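Local coordinates for protein purine nucleoside phosphorylase (Anopheles gambiae, PDB 2P4S) that catalyses the phosphorolysis of inosine, guanosine and their 2'-deoxy forms to free purine bases and pentose 1-phosphates in purine salvage, at residues Pro283-Val288 with Ile302-Val307; Val276-Gly281 with Leu297-Ile302; Thr199-Gly204 with Leu325-Cys330. All coordinates share one frame; numbering follows the deposited sequence.

In the fold
Strand 301-303 ties the three contacts together. It pairs in parallel with strand 272-279 (interaction 2) and in antiparallel with strand 195-204 of interaction 3, and its C-terminal end opens into the inhibitor pocket of interaction 1. The centres of interactions 1 and 2 lie about 8 Å apart, and interaction 3 is about 10 Å from each. Interactions 1 and 2 share Ile302 and are joined by Gly303 N to Thr278 O at 2.9 Å; Ile302 O meets Gly203 N of interaction 3 at 2.8 Å. Interactions 1 and 3 both bind DIH and phosphate: Glu286 and Asn328 hold the base, Ser305 and Ala201 the anion. Interaction 2 reaches DIH through Ile302 O, 3.4 Å from DIH N3.

Interaction 1: residues Pro283-Val288 with Ile302-Val307; sequences PNFETV and IGMSTV. With DIH (7-[[(3R,4R)-3-(hydroxymethyl)-4-oxidanyl-pyrrolidin-1-ium-1-yl]methyl]-3,5-dihydropyrrolo[3,2-d]pyrimidin-4-one), chain F; PO4 (phosphate ion), chain D.
With CG anti to its carbonyl carbon (chi1 -56°) and the rest of the chain extended, Met304 sends CE across to loop 283-288, 3.4 Å from Asn284 O and near Pro283 O. Glu286 bends at chi2 (70°), which lays its carboxylate beside Ile302; the two side chains run alongside in opposing senses, with Glu286 CD 3.5 Å from Ile302 CG2. No hydrogen bond links the segments directly. Instead the inhibitor DIH bridges them: its N1 donates to Glu286 OE1 over 2.7 Å, almost straight at 174°. Reading an N1-H in this way is consistent with activity on 6-oxopurine nucleosides and none on adenosine. Phe285 brings CD1 to 3.5 Å from DIH C6, and the hydroxymethyl O5' lies in the ring plane at its edge. From the other segment Met304 SD touches DIH C2' at 3.5 Å. Ser305 OG donates to PO4 O3 at 2.7 Å and itself accepts from Thr306 OG1. Loop 283-288 connects strand 272-279 to helix 288-296, for which Thr287 is the N-cap. Asn284 OD1 binds Asn230 of the second subunit, while strand 301-303 runs between strands 272-279 and 195-204.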
loop_
_atom_site.group_PDB
_atom_site.type_symbol
_atom_site.label_atom_id
_atom_site.label_comp_id
_atom_site.label_asym_id
_atom_site.label_seq_id
_atom_site.Cartn_x
_atom_site.Cartn_y
_atom_site.Cartn_z
ATOM N N PRO A 283 7.210 -10.753 -5.618
ATOM C CA PRO A 283 7.978 -11.218 -6.785
ATOM C C PRO A 283 7.144 -11.863 -7.879
ATOM O O PRO A 283 7.646 -12.073 -8.980
ATOM C CB PRO A 283 8.917 -12.270 -6.187
ATOM C CG PRO A 283 8.126 -12.818 -4.975
ATOM C CD PRO A 283 7.245 -11.702 -4.497
ATOM N N ASN A 284 5.889 -12.204 -7.587
ATOM C CA ASN A 284 5.012 -12.724 -8.643
ATOM C C ASN A 284 4.710 -11.624 -9.690
ATOM O O ASN A 284 4.748 -10.421 -9.391
ATOM C CB ASN A 284 3.731 -13.326 -8.039
ATOM C CG ASN A 284 2.862 -12.285 -7.332
ATOM O OD1 ASN A 284 3.109 -11.938 -6.183
ATOM N ND2 ASN A 284 1.856 -11.764 -8.034
ATOM N N PHE A 285 4.450 -12.027 -10.924
ATOM C CA PHE A 285 4.040 -11.060 -11.953
ATOM C C PHE A 285 2.529 -10.796 -11.782
ATOM O O PHE A 285 1.845 -11.457 -10.999
ATOM C CB PHE A 285 4.391 -11.566 -13.378
ATOM C CG PHE A 285 5.865 -11.784 -13.611
ATOM C CD1 PHE A 285 6.725 -10.720 -13.833
ATOM C CD2 PHE A 285 6.409 -13.088 -13.643
ATOM C CE1 PHE A 285 8.122 -10.925 -14.050
ATOM C CE2 PHE A 285 7.788 -13.303 -13.877
ATOM C CZ PHE A 285 8.640 -12.190 -14.069
ATOM N N GLU A 286 2.000 -9.861 -12.554
ATOM C CA GLU A 286 0.644 -9.342 -12.359
ATOM C C GLU A 286 -0.490 -10.214 -12.948
ATOM O O GLU A 286 -0.322 -10.870 -13.971
ATOM C CB GLU A 286 0.582 -7.947 -12.988
ATOM C CG GLU A 286 1.509 -6.943 -12.322
ATOM C CD GLU A 286 3.021 -7.245 -12.596
ATOM O OE1 GLU A 286 3.335 -7.598 -13.770
ATOM O OE2 GLU A 286 3.875 -7.134 -11.644
ATOM N N THR A 287 -1.647 -10.195 -12.300
ATOM C CA THR A 287 -2.861 -10.788 -12.856
ATOM C C THR A 287 -3.437 -9.930 -14.040
ATOM O O THR A 287 -3.055 -8.753 -14.259
ATOM C CB THR A 287 -3.948 -10.990 -11.785
ATOM O OG1 THR A 287 -4.530 -9.727 -11.442
ATOM C CG2 THR A 287 -3.392 -11.662 -10.523
ATOM N N VAL A 288 -4.368 -10.528 -14.778
ATOM C CA VAL A 288 -5.017 -9.847 -15.880
ATOM C C VAL A 288 -5.777 -8.651 -15.330
ATOM O O VAL A 288 -5.667 -7.576 -15.903
ATOM C CB VAL A 288 -5.987 -10.806 -16.663
ATOM C CG1 VAL A 288 -6.994 -10.007 -17.544
ATOM C CG2 VAL A 288 -5.201 -11.824 -17.504
ATOM N N ILE A 302 5.353 -1.868 -16.274
ATOM C CA ILE A 302 5.246 -2.384 -14.911
ATOM C C ILE A 302 6.533 -3.085 -14.503
ATOM O O ILE A 302 6.999 -4.000 -15.202
ATOM C CB ILE A 302 4.058 -3.375 -14.729
ATOM C CG1 ILE A 302 2.694 -2.685 -15.021
ATOM C CG2 ILE A 302 4.073 -3.934 -13.267
ATOM C CD1 ILE A 302 1.477 -3.719 -15.350
ATOM N N GLY A 303 7.091 -2.663 -13.372
ATOM C CA GLY A 303 8.333 -3.216 -12.909
ATOM C C GLY A 303 8.339 -3.405 -11.416
ATOM O O GLY A 303 7.280 -3.357 -10.803
ATOM N N MET A 304 9.540 -3.598 -10.838
ATOM C CA MET A 304 9.695 -3.816 -9.389
ATOM C C MET A 304 10.897 -3.091 -8.769
ATOM O O MET A 304 11.453 -3.579 -7.790
ATOM C CB MET A 304 9.842 -5.323 -9.097
ATOM C CG MET A 304 8.683 -6.177 -9.630
ATOM S SD MET A 304 8.983 -7.887 -9.297
ATOM C CE MET A 304 7.582 -8.719 -10.084
ATOM N N SER A 305 11.316 -1.934 -9.300
ATOM C CA SER A 305 12.523 -1.282 -8.787
ATOM C C SER A 305 12.489 0.213 -9.082
ATOM O O SER A 305 11.410 0.749 -9.415
ATOM C CB SER A 305 13.754 -1.928 -9.402
ATOM O OG SER A 305 13.885 -1.511 -10.751
ATOM N N THR A 306 13.644 0.900 -8.958
ATOM C CA THR A 306 13.826 2.233 -9.634
ATOM C C THR A 306 13.179 3.443 -8.973
ATOM O O THR A 306 13.860 4.445 -8.726
ATOM C CB THR A 306 13.372 2.158 -11.128
ATOM O OG1 THR A 306 14.194 1.196 -11.774
ATOM C CG2 THR A 306 13.506 3.506 -11.880
ATOM N N VAL A 307 11.885 3.348 -8.684
ATOM C CA VAL A 307 11.094 4.526 -8.234
ATOM C C VAL A 307 11.742 5.186 -6.983
ATOM O O VAL A 307 11.950 6.386 -6.949
ATOM C CB VAL A 307 9.545 4.167 -8.018
ATOM C CG1 VAL A 307 8.816 5.216 -7.145
ATOM C CG2 VAL A 307 8.846 4.058 -9.331
HETATM O "O5'" DIH F . 12.025 -11.283 -14.023
HETATM C "C5'" DIH F . 11.682 -10.693 -12.754
HETATM C "C4'" DIH F . 12.563 -9.478 -12.592
HETATM C "C6'" DIH F . 12.449 -8.530 -13.806
HETATM C "C3'" DIH F . 12.144 -8.691 -11.369
HETATM O "O3'" DIH F . 13.313 -8.106 -10.794
HETATM C "C2'" DIH F . 11.294 -7.569 -11.937
HETATM N "N1'" DIH F . 12.013 -7.236 -13.207
HETATM C C10 DIH F . 11.214 -6.311 -14.023
HETATM C C9 DIH F . 10.062 -6.869 -14.831
HETATM C C8 DIH F . 10.155 -7.375 -16.155
HETATM N N7 DIH F . 8.911 -7.754 -16.559
HETATM C C5 DIH F . 8.017 -7.519 -15.564
HETATM C C6 DIH F . 6.539 -7.663 -15.433
HETATM O O6 DIH F . 5.807 -8.151 -16.389
HETATM N N1 DIH F . 6.020 -7.267 -14.252
HETATM C C2 DIH F . 6.765 -6.762 -13.222
HETATM N N3 DIH F . 8.092 -6.586 -13.317
HETATM C C4 DIH F . 8.718 -6.957 -14.484
HETATM P P PO4 D . 14.905 -4.845 -12.568
HETATM O O1 PO4 D . 15.344 -4.591 -13.975
HETATM O O2 PO4 D . 16.130 -4.719 -11.661
HETATM O O3 PO4 D . 13.895 -3.878 -12.076
HETATM O O4 PO4 D . 14.314 -6.223 -12.517
#

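Interaction 2: residues Val276-Gly281 with Leu297-Ile302; sequences VYTCLG and LGVDAI. With DIH (7-[[(3R,4R)-3-(hydroxymethyl)-4-oxidanyl-pyrrolidin-1-ium-1-yl]methyl]-3,5-dihydropyrrolo[3,2-d]pyrimidin-4-one), chain F.
Val276 O is gripped by two successive amides of the facing segment, Asp300 N at 2.8 Å and Ala301 N at 3.0 Å, each tilted modestly from the carbonyl plane. The same residue is held at its other end too: Asp300 OD2 accepts from Val276 N on its anti lone pair (3.0 Å, 163°). Asp300 thus clasps Val276 through both its backbone and its side chain, and its OD1 takes a further bond from Asn206. Two residues earlier, Gly298 ends helix 288-296 in a Schellman motif and brings its O to 3.3 Å from Val276 CB. Farther along, the pairing becomes regular, with Thr278 N donating to Ala301 O. Thr278 has OG1 anti to the backbone N (chi1 -166°), where it binds Ile221 O, and this rotation turns CG2 onto Val299 CG1 at 3.8 Å; the two side chains lie nearly perpendicular. Ile302, on the Thr278 face, has CG2 pressed by Leu280 CD1 from beyond the strand end, a close carbon-carbon approach of 3.5 Å. Tyr277 and Ala301 share the other face, their CD1 and CB 4.3 Å apart, and Tyr277 OH is hydrogen-bonded to the backbone N of Ser305, a phosphate-binding residue. Strand 272-279, helix 288-296 and strand 301-303 form a beta-alpha-beta crossover, one element of the mixed alpha/beta sheet of this phosphorylase family.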
loop_
_atom_site.group_PDB
_atom_site.type_symbol
_atom_site.label_atom_id
_atom_site.label_comp_id
_atom_site.label_asym_id
_atom_site.label_seq_id
_atom_site.Cartn_x
_atom_site.Cartn_y
_atom_site.Cartn_z
ATOM N N VAL A 276 4.839 6.026 -18.593
ATOM C CA VAL A 276 4.727 6.055 -17.144
ATOM C C VAL A 276 5.078 4.680 -16.588
ATOM O O VAL A 276 4.527 3.646 -17.035
ATOM C CB VAL A 276 3.289 6.559 -16.703
ATOM C CG1 VAL A 276 3.085 6.506 -15.156
ATOM C CG2 VAL A 276 2.945 8.015 -17.318
ATOM N N TYR A 277 5.946 4.664 -15.553
ATOM C CA TYR A 277 6.464 3.382 -14.988
ATOM C C TYR A 277 5.884 3.223 -13.603
ATOM O O TYR A 277 5.603 4.216 -12.961
ATOM C CB TYR A 277 7.982 3.388 -14.971
ATOM C CG TYR A 277 8.628 2.284 -14.175
ATOM C CD1 TYR A 277 8.973 1.065 -14.784
ATOM C CD2 TYR A 277 8.987 2.479 -12.825
ATOM C CE1 TYR A 277 9.597 0.054 -14.068
ATOM C CE2 TYR A 277 9.621 1.469 -12.101
ATOM C CZ TYR A 277 9.932 0.269 -12.726
ATOM O OH TYR A 277 10.573 -0.721 -12.014
ATOM N N THR A 278 5.600 2.002 -13.156
ATOM C CA THR A 278 5.253 1.854 -11.739
ATOM C C THR A 278 6.102 0.706 -11.149
ATOM O O THR A 278 6.436 -0.231 -11.891
ATOM C CB THR A 278 3.752 1.644 -11.476
ATOM O OG1 THR A 278 3.495 1.853 -10.078
ATOM C CG2 THR A 278 3.293 0.213 -11.863
ATOM N N CYS A 279 6.401 0.796 -9.857
ATOM C CA CYS A 279 7.172 -0.188 -9.107
ATOM C C CYS A 279 6.251 -0.982 -8.171
ATOM O O CYS A 279 5.762 -0.442 -7.170
ATOM C CB CYS A 279 8.268 0.516 -8.292
ATOM S SG CYS A 279 9.229 -0.589 -7.205
ATOM N N LEU A 280 6.011 -2.252 -8.490
ATOM C CA LEU A 280 5.183 -3.117 -7.619
ATOM C C LEU A 280 6.101 -3.954 -6.708
ATOM O O LEU A 280 7.248 -4.155 -7.027
ATOM C CB LEU A 280 4.265 -4.029 -8.460
ATOM C CG LEU A 280 3.425 -3.370 -9.572
ATOM C CD1 LEU A 280 2.475 -4.352 -10.203
ATOM C CD2 LEU A 280 2.628 -2.197 -9.014
ATOM N N GLY A 281 5.593 -4.473 -5.597
ATOM C CA GLY A 281 6.404 -5.330 -4.717
ATOM C C GLY A 281 6.930 -6.632 -5.352
ATOM O O GLY A 281 8.093 -7.024 -5.115
ATOM N N LEU A 297 -5.230 3.479 -14.942
ATOM C CA LEU A 297 -4.689 4.529 -14.139
ATOM C C LEU A 297 -3.553 5.296 -14.834
ATOM O O LEU A 297 -3.052 6.248 -14.256
ATOM C CB LEU A 297 -4.206 3.945 -12.804
ATOM C CG LEU A 297 -5.462 3.492 -12.030
ATOM C CD1 LEU A 297 -5.082 2.943 -10.714
ATOM C CD2 LEU A 297 -6.458 4.661 -11.867
ATOM N N GLY A 298 -3.129 4.851 -16.030
ATOM C CA GLY A 298 -2.121 5.561 -16.853
ATOM C C GLY A 298 -0.725 4.928 -16.865
ATOM O O GLY A 298 0.204 5.508 -17.420
ATOM N N VAL A 299 -0.577 3.712 -16.336
ATOM C CA VAL A 299 0.722 3.017 -16.341
ATOM C C VAL A 299 1.002 2.359 -17.695
ATOM O O VAL A 299 0.184 1.544 -18.206
ATOM C CB VAL A 299 0.783 1.953 -15.187
ATOM C CG1 VAL A 299 2.012 1.010 -15.319
ATOM C CG2 VAL A 299 0.698 2.641 -13.796
ATOM N N ASP A 300 2.183 2.655 -18.256
ATOM C CA ASP A 300 2.611 1.979 -19.496
ATOM C C ASP A 300 3.531 0.811 -19.287
ATOM O O ASP A 300 3.537 -0.088 -20.109
ATOM C CB ASP A 300 3.273 2.966 -20.485
ATOM C CG ASP A 300 2.330 4.060 -20.866
ATOM O OD1 ASP A 300 1.359 3.805 -21.644
ATOM O OD2 ASP A 300 2.492 5.144 -20.327
ATOM N N ALA A 301 4.329 0.849 -18.219
ATOM C CA ALA A 301 5.376 -0.159 -17.994
ATOM C C ALA A 301 5.355 -0.568 -16.527
ATOM O O ALA A 301 5.300 0.276 -15.667
ATOM C CB ALA A 301 6.790 0.357 -18.398
ATOM N N ILE A 302 5.353 -1.868 -16.274
ATOM C CA ILE A 302 5.246 -2.384 -14.911
ATOM C C ILE A 302 6.533 -3.085 -14.503
ATOM O O ILE A 302 6.999 -4.000 -15.202
ATOM C CB ILE A 302 4.058 -3.375 -14.729
ATOM C CG1 ILE A 302 2.694 -2.685 -15.021
ATOM C CG2 ILE A 302 4.073 -3.934 -13.267
ATOM C CD1 ILE A 302 1.477 -3.719 -15.350
HETATM O "O5'" DIH F . 12.025 -11.283 -14.023
HETATM C "C5'" DIH F . 11.682 -10.693 -12.754
HETATM C "C4'" DIH F . 12.563 -9.478 -12.592
HETATM C "C6'" DIH F . 12.449 -8.530 -13.806
HETATM C "C3'" DIH F . 12.144 -8.691 -11.369
HETATM O "O3'" DIH F . 13.313 -8.106 -10.794
HETATM C "C2'" DIH F . 11.294 -7.569 -11.937
HETATM N "N1'" DIH F . 12.013 -7.236 -13.207
HETATM C C10 DIH F . 11.214 -6.311 -14.023
HETATM C C9 DIH F . 10.062 -6.869 -14.831
HETATM C C8 DIH F . 10.155 -7.375 -16.155
HETATM N N7 DIH F . 8.911 -7.754 -16.559
HETATM C C5 DIH F . 8.017 -7.519 -15.564
HETATM C C6 DIH F . 6.539 -7.663 -15.433
HETATM O O6 DIH F . 5.807 -8.151 -16.389
HETATM N N1 DIH F . 6.020 -7.267 -14.252
HETATM C C2 DIH F . 6.765 -6.762 -13.222
HETATM N N3 DIH F . 8.092 -6.586 -13.317
HETATM C C4 DIH F . 8.718 -6.957 -14.484
#

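Interaction 3: residues Thr199-Gly204 with Leu325-Cys330; sequences TNAAGG and LITNMC. With DIH (7-[[(3R,4R)-3-(hydroxymethyl)-4-oxidanyl-pyrrolidin-1-ium-1-yl]methyl]-3,5-dihydropyrrolo[3,2-d]pyrimidin-4-one), chain F; PO4 (phosphate ion), chain D.
Ala201 and Ala202 pair with Leu325 and Ile326 as parallel neighbours in the central mixed sheet of the alpha/beta nucleoside phosphorylase fold, the strand directions differing by 51°. Five backbone hydrogen bonds join the segments: Asn200 O takes Leu325 N, Leu325 O takes Ala202 N, Ala202 O takes Thr327 N, Asn328 O takes Gly204 N and Gly204 O takes Cys330 N. Packing is close where the strand ends in two glycines. Their bare backbones let the facing chain come near: Cys330 SG rests 3.6 Å from Gly203 C, and Ile326 CG2, on the other face of the sheet, stands 3.8 Å from Gly204 N. Ala201 CB, on the Gly203 face, meets Thr327 CG2 at 3.6 Å, and both residues touch Ile345 of helix 342-350. The looser margin is at Met329, which is partly exposed. Its chain, bent at chi2 and chi3, folds back so that CE reaches Gly204 O at 3.6 Å, and nearby Cys330 N approaches that same oxygen from well above the carbonyl plane instead of along a lone pair. No other subunit touches this contact. The buried face with Ala201 and Asn328 serves the ligands. Ala201 N donates to PO4 O1 at 2.8 Å, and Asn328 reads the base with both ends of its amide: ND2 donates to DIH O6, while OD1 accepts from DIH N7, both nearly straight at 171°. Thr327 probably helps to hold that amide in orientation. Its chi1 of 47° puts OG1 between the backbone N and the carbonyl carbon, next to the asparagine, and Thr327 OG1 donates to Asn328 OD1 at 2.8 Å, in the carbonyl plane. The oxygen is therefore gripped twice, by the threonine hydroxyl and by DIH N7, which lies 2.8 Å from Asn328 OD1.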
loop_
_atom_site.group_PDB
_atom_site.type_symbol
_atom_site.label_atom_id
_atom_site.label_comp_id
_atom_site.label_asym_id
_atom_site.label_seq_id
_atom_site.Cartn_x
_atom_site.Cartn_y
_atom_site.Cartn_z
ATOM N N THR A 199 18.180 2.204 -14.909
ATOM C CA THR A 199 17.658 1.366 -15.988
ATOM C C THR A 199 16.931 0.186 -15.349
ATOM O O THR A 199 17.305 -0.271 -14.263
ATOM C CB THR A 199 18.747 0.785 -16.876
ATOM O OG1 THR A 199 19.442 -0.246 -16.160
ATOM C CG2 THR A 199 19.744 1.840 -17.377
ATOM N N ASN A 200 15.910 -0.335 -16.006
ATOM C CA ASN A 200 15.317 -1.560 -15.491
ATOM C C ASN A 200 14.736 -2.336 -16.651
ATOM O O ASN A 200 14.681 -1.804 -17.781
ATOM C CB ASN A 200 14.254 -1.234 -14.418
ATOM C CG ASN A 200 13.152 -0.356 -14.948
ATOM O OD1 ASN A 200 12.464 -0.702 -15.913
ATOM N ND2 ASN A 200 12.976 0.787 -14.336
ATOM N N ALA A 201 14.332 -3.583 -16.383
ATOM C CA ALA A 201 13.395 -4.304 -17.229
ATOM C C ALA A 201 11.937 -4.014 -16.804
ATOM O O ALA A 201 11.672 -3.734 -15.632
ATOM C CB ALA A 201 13.679 -5.829 -17.159
ATOM N N ALA A 202 10.987 -4.094 -17.740
ATOM C CA ALA A 202 9.551 -3.955 -17.388
ATOM C C ALA A 202 8.635 -4.733 -18.324
ATOM O O ALA A 202 9.019 -5.096 -19.471
ATOM C CB ALA A 202 9.103 -2.472 -17.322
ATOM N N GLY A 203 7.435 -4.999 -17.809
ATOM C CA GLY A 203 6.362 -5.586 -18.618
ATOM C C GLY A 203 5.679 -4.431 -19.330
ATOM O O GLY A 203 5.426 -3.382 -18.714
ATOM N N GLY A 204 5.400 -4.606 -20.624
ATOM C CA GLY A 204 4.664 -3.574 -21.392
ATOM C C GLY A 204 3.170 -3.706 -21.097
ATOM O O GLY A 204 2.547 -4.704 -21.500
ATOM N N LEU A 325 13.641 -1.276 -20.430
ATOM C CA LEU A 325 13.600 -2.215 -21.539
ATOM C C LEU A 325 12.338 -3.086 -21.344
ATOM O O LEU A 325 12.184 -3.732 -20.295
ATOM C CB LEU A 325 14.858 -3.097 -21.547
ATOM C CG LEU A 325 15.005 -4.113 -22.684
ATOM C CD1 LEU A 325 15.130 -3.448 -24.085
ATOM C CD2 LEU A 325 16.237 -4.964 -22.392
ATOM N N ILE A 326 11.454 -3.094 -22.361
ATOM C CA ILE A 326 10.234 -3.871 -22.336
ATOM C C ILE A 326 10.620 -5.306 -22.665
ATOM O O ILE A 326 11.026 -5.599 -23.767
ATOM C CB ILE A 326 9.200 -3.320 -23.380
ATOM C CG1 ILE A 326 8.881 -1.844 -23.104
ATOM C CG2 ILE A 326 7.956 -4.209 -23.462
ATOM C CD1 ILE A 326 8.270 -1.535 -21.670
ATOM N N THR A 327 10.508 -6.220 -21.697
ATOM C CA THR A 327 11.142 -7.541 -21.831
ATOM C C THR A 327 10.086 -8.584 -22.113
ATOM O O THR A 327 10.385 -9.730 -22.394
ATOM C CB THR A 327 11.943 -7.911 -20.560
ATOM O OG1 THR A 327 11.140 -7.651 -19.392
ATOM C CG2 THR A 327 13.203 -7.068 -20.482
ATOM N N ASN A 328 8.835 -8.163 -22.044
ATOM C CA ASN A 328 7.710 -9.042 -22.141
ATOM C C ASN A 328 6.510 -8.154 -22.124
ATOM O O ASN A 328 6.541 -7.059 -21.532
ATOM C CB ASN A 328 7.622 -10.055 -20.971
ATOM C CG ASN A 328 7.551 -9.374 -19.595
ATOM O OD1 ASN A 328 8.553 -8.765 -19.120
ATOM N ND2 ASN A 328 6.381 -9.483 -18.940
ATOM N N MET A 329 5.456 -8.633 -22.774
ATOM C CA MET A 329 4.185 -7.950 -22.768
ATOM C C MET A 329 3.440 -8.443 -21.543
ATOM O O MET A 329 3.538 -9.616 -21.191
ATOM C CB MET A 329 3.398 -8.233 -24.086
ATOM C CG MET A 329 4.028 -7.603 -25.362
ATOM S SD MET A 329 4.585 -5.877 -25.121
ATOM C CE MET A 329 3.021 -4.996 -25.041
ATOM N N CYS A 330 2.748 -7.538 -20.856
ATOM C CA CYS A 330 1.881 -7.941 -19.748
ATOM C C CYS A 330 0.726 -8.774 -20.328
ATOM O O CYS A 330 0.251 -8.497 -21.443
ATOM C CB CYS A 330 1.311 -6.714 -19.056
ATOM S SG CYS A 330 2.526 -5.798 -18.158
HETATM O "O5'" DIH F . 12.025 -11.283 -14.023
HETATM C "C5'" DIH F . 11.682 -10.693 -12.754
HETATM C "C4'" DIH F . 12.563 -9.478 -12.592
HETATM C "C6'" DIH F . 12.449 -8.530 -13.806
HETATM C "C3'" DIH F . 12.144 -8.691 -11.369
HETATM O "O3'" DIH F . 13.313 -8.106 -10.794
HETATM C "C2'" DIH F . 11.294 -7.569 -11.937
HETATM N "N1'" DIH F . 12.013 -7.236 -13.207
HETATM C C10 DIH F . 11.214 -6.311 -14.023
HETATM C C9 DIH F . 10.062 -6.869 -14.831
HETATM C C8 DIH F . 10.155 -7.375 -16.155
HETATM N N7 DIH F . 8.911 -7.754 -16.559
HETATM C C5 DIH F . 8.017 -7.519 -15.564
HETATM C C6 DIH F . 6.539 -7.663 -15.433
HETATM O O6 DIH F . 5.807 -8.151 -16.389
HETATM N N1 DIH F . 6.020 -7.267 -14.252
HETATM C C2 DIH F . 6.765 -6.762 -13.222
HETATM N N3 DIH F . 8.092 -6.586 -13.317
HETATM C C4 DIH F . 8.718 -6.957 -14.484
HETATM P P PO4 D . 14.905 -4.845 -12.568
HETATM O O1 PO4 D . 15.344 -4.591 -13.975
HETATM O O2 PO4 D . 16.130 -4.719 -11.661
HETATM O O3 PO4 D . 13.895 -3.878 -12.076
HETATM O O4 PO4 D . 14.314 -6.223 -12.517
#